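Local atomic coordinates of exoribonuclease II, mitochondrial (Candida glabrata, PDB entry 6F3H), a protein that degrades RNA from the 3' end as the magnesium-binding exoribonuclease component of the mitochondrial RNA degradosome. Residues A[594-599]-A[752-757]. The protein carries 1 engineered substitution. Numbering follows the deposited sequence.
Sequences PTFYDQ and YWTLKH. With nucleotides of chain C.
Phe596 meets His757 and Thr754 with the far end of its ring, and the route of its side chain illustrates how a strand can pack on a helix through ring and apolar contact. From CB, which points at the helix, CG lies anti to the carbonyl carbon (chi1 -60°), which sets the ring against the helix. Of the ring atoms, CE1 lies over one face of the His757 imidazole, 3.6 Å from His757 CG and offset toward the rim. CZ, at the tip, is 3.7 Å from His757 CB, while at CE2 the ring turns its edge to the helix backbone, with Thr754 CA in the ring plane at 4.0 Å. The two ring planes meet at 49°, neither stacked nor perpendicular. Residues 594-597 of strand 593-597, half of a two-stranded antiparallel sheet with strand 580-584 in the RNB domain, here cross residues 752-757 of the long helix 725-761 at 107°. Tyr786 packs edge-to-face with Phe596, and its OH shares a weak hydrogen bond with His757 NE2. Two residues back, Pro594 CG fits between His757 CB and the Trp753 indole, 4.2 Å from Trp753 CE3; Asp465 holds the indole N-H. Beyond the strand, the extended side chain of Gln599 reaches bound RNA, its NE2 donating to N1 of A3 of chain C at 3.3 Å.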
loop_
_atom_site.group_PDB
_atom_site.type_symbol
_atom_site.label_atom_id
_atom_site.label_comp_id
_atom_site.label_asym_id
_atom_site.label_seq_id
_atom_site.Cartn_x
_atom_site.Cartn_y
_atom_site.Cartn_z
ATOM N N PRO A 594 22.527 7.024 -0.006
ATOM C CA PRO A 594 21.337 7.362 0.759
ATOM C C PRO A 594 21.618 8.576 1.614
ATOM O O PRO A 594 22.672 8.694 2.244
ATOM C CB PRO A 594 21.092 6.114 1.612
ATOM C CG PRO A 594 22.346 5.306 1.541
ATOM C CD PRO A 594 23.240 5.842 0.491
ATOM N N THR A 595 20.668 9.489 1.608
ATOM C CA THR A 595 20.694 10.632 2.489
ATOM C C THR A 595 19.347 10.709 3.168
ATOM O O THR A 595 18.324 10.313 2.606
ATOM C CB THR A 595 21.027 11.894 1.740
ATOM O OG1 THR A 595 20.075 12.077 0.686
ATOM C CG2 THR A 595 22.437 11.800 1.176
ATOM N N PHE A 596 19.359 11.208 4.387
ATOM C CA PHE A 596 18.212 11.057 5.251
ATOM C C PHE A 596 17.665 12.398 5.625
ATOM O O PHE A 596 18.397 13.384 5.718
ATOM C CB PHE A 596 18.554 10.316 6.490
ATOM C CG PHE A 596 19.058 8.985 6.205
ATOM C CD1 PHE A 596 20.372 8.808 5.827
ATOM C CD2 PHE A 596 18.211 7.913 6.230
ATOM C CE1 PHE A 596 20.841 7.582 5.523
ATOM C CE2 PHE A 596 18.671 6.681 5.929
ATOM C CZ PHE A 596 19.987 6.502 5.575
ATOM N N TYR A 597 16.363 12.417 5.824
ATOM C CA TYR A 597 15.727 13.667 6.133
ATOM C C TYR A 597 14.470 13.410 6.924
ATOM O O TYR A 597 13.970 12.290 7.006
ATOM C CB TYR A 597 15.413 14.441 4.869
ATOM C CG TYR A 597 14.500 13.726 3.919
ATOM C CD1 TYR A 597 15.014 12.891 2.934
ATOM C CD2 TYR A 597 13.122 13.903 3.981
ATOM C CE1 TYR A 597 14.173 12.242 2.034
ATOM C CE2 TYR A 597 12.266 13.257 3.085
ATOM C CZ TYR A 597 12.798 12.426 2.116
ATOM O OH TYR A 597 11.963 11.779 1.231
ATOM N N ASP A 598 13.980 14.478 7.511
ATOM C CA ASP A 598 12.696 14.481 8.164
ATOM C C ASP A 598 11.681 15.061 7.201
ATOM O O ASP A 598 11.991 15.982 6.437
ATOM C CB ASP A 598 12.752 15.323 9.428
ATOM N N GLN A 599 10.475 14.517 7.232
ATOM C CA GLN A 599 9.364 15.146 6.546
ATOM C C GLN A 599 9.043 16.422 7.295
ATOM O O GLN A 599 8.926 16.412 8.527
ATOM C CB GLN A 599 8.147 14.220 6.510
ATOM C CG GLN A 599 6.907 14.887 5.935
ATOM C CD GLN A 599 5.603 14.288 6.448
ATOM O OE1 GLN A 599 4.815 14.954 7.131
ATOM N NE2 GLN A 599 5.389 13.013 6.153
ATOM N N TYR A 752 15.936 -1.251 3.144
ATOM C CA TYR A 752 17.178 -1.739 2.566
ATOM C C TYR A 752 18.218 -0.654 2.617
ATOM O O TYR A 752 19.351 -0.897 3.030
ATOM C CB TYR A 752 16.955 -2.195 1.128
ATOM C CG TYR A 752 18.215 -2.394 0.292
ATOM C CD1 TYR A 752 19.113 -3.424 0.567
ATOM C CD2 TYR A 752 18.484 -1.588 -0.799
ATOM C CE1 TYR A 752 20.254 -3.623 -0.223
ATOM C CE2 TYR A 752 19.627 -1.784 -1.587
ATOM C CZ TYR A 752 20.498 -2.782 -1.300
ATOM O OH TYR A 752 21.583 -2.875 -2.139
ATOM N N TRP A 753 17.820 0.579 2.282
ATOM C CA TRP A 753 18.757 1.692 2.222
ATOM C C TRP A 753 19.092 2.244 3.605
ATOM O O TRP A 753 20.240 2.627 3.855
ATOM C CB TRP A 753 18.211 2.792 1.321
ATOM C CG TRP A 753 18.167 2.417 -0.128
ATOM C CD1 TRP A 753 17.051 2.203 -0.868
ATOM C CD2 TRP A 753 19.283 2.189 -1.011
ATOM N NE1 TRP A 753 17.395 1.886 -2.162
ATOM C CE2 TRP A 753 18.757 1.861 -2.272
ATOM C CE3 TRP A 753 20.665 2.242 -0.859
ATOM C CZ2 TRP A 753 19.557 1.581 -3.369
ATOM C CZ3 TRP A 753 21.464 1.964 -1.957
ATOM C CH2 TRP A 753 20.906 1.635 -3.193
ATOM N N THR A 754 18.113 2.355 4.500
ATOM C CA THR A 754 18.444 2.690 5.879
ATOM C C THR A 754 19.555 1.794 6.386
ATOM O O THR A 754 20.574 2.274 6.889
ATOM C CB THR A 754 17.230 2.519 6.778
ATOM O OG1 THR A 754 16.150 3.284 6.256
ATOM C CG2 THR A 754 17.545 2.986 8.175
ATOM N N LEU A 755 19.385 0.473 6.215
ATOM C CA LEU A 755 20.339 -0.490 6.758
ATOM C C LEU A 755 21.668 -0.450 6.020
ATOM O O LEU A 755 22.728 -0.478 6.655
ATOM C CB LEU A 755 19.762 -1.896 6.701
ATOM C CG LEU A 755 18.466 -2.189 7.458
ATOM C CD1 LEU A 755 18.219 -3.685 7.516
ATOM C CD2 LEU A 755 18.468 -1.611 8.843
ATOM N N LYS A 756 21.638 -0.362 4.685
ATOM C CA LYS A 756 22.878 -0.322 3.910
ATOM C C LYS A 756 23.744 0.851 4.344
ATOM O O LYS A 756 24.975 0.781 4.286
ATOM C CB LYS A 756 22.551 -0.225 2.413
ATOM C CG LYS A 756 23.693 -0.521 1.426
ATOM C CD LYS A 756 23.185 -1.067 0.059
ATOM C CE LYS A 756 24.329 -1.260 -0.986
ATOM N NZ LYS A 756 23.941 -1.032 -2.440
ATOM N N HIS A 757 23.118 1.916 4.825
ATOM C CA HIS A 757 23.858 3.043 5.364
ATOM C C HIS A 757 24.424 2.721 6.738
ATOM O O HIS A 757 25.597 2.987 7.015
ATOM C CB HIS A 757 22.941 4.251 5.445
ATOM C CG HIS A 757 23.406 5.272 6.422
ATOM N ND1 HIS A 757 24.490 6.084 6.176
ATOM C CD2 HIS A 757 22.939 5.617 7.644
ATOM C CE1 HIS A 757 24.671 6.887 7.207
ATOM N NE2 HIS A 757 23.742 6.627 8.110
ATOM P P A C 3 -4.572 8.055 6.044
ATOM O OP1 A C 3 -5.793 7.845 5.221
ATOM O OP2 A C 3 -3.325 7.392 5.664
ATOM O "O5'" A C 3 -4.239 9.609 6.160
ATOM C "C5'" A C 3 -5.242 10.544 6.513
ATOM C "C4'" A C 3 -4.727 11.963 6.481
ATOM O "O4'" A C 3 -3.776 12.168 7.558
ATOM C "C3'" A C 3 -3.973 12.375 5.221
ATOM O "O3'" A C 3 -4.836 12.742 4.164
ATOM C "C2'" A C 3 -3.079 13.499 5.721
ATOM O "O2'" A C 3 -3.790 14.707 5.865
ATOM C "C1'" A C 3 -2.723 12.987 7.113
ATOM N N9 A C 3 -1.556 12.128 7.004
ATOM C C8 A C 3 -1.512 10.783 6.786
ATOM N N7 A C 3 -0.298 10.328 6.698
ATOM C C5 A C 3 0.461 11.462 6.848
ATOM C C6 A C 3 1.826 11.646 6.852
ATOM N N6 A C 3 2.682 10.641 6.693
ATOM N N1 A C 3 2.259 12.916 7.023
ATOM C C2 A C 3 1.369 13.916 7.186
ATOM N N3 A C 3 0.046 13.863 7.201
ATOM C C4 A C 3 -0.304 12.590 7.019
#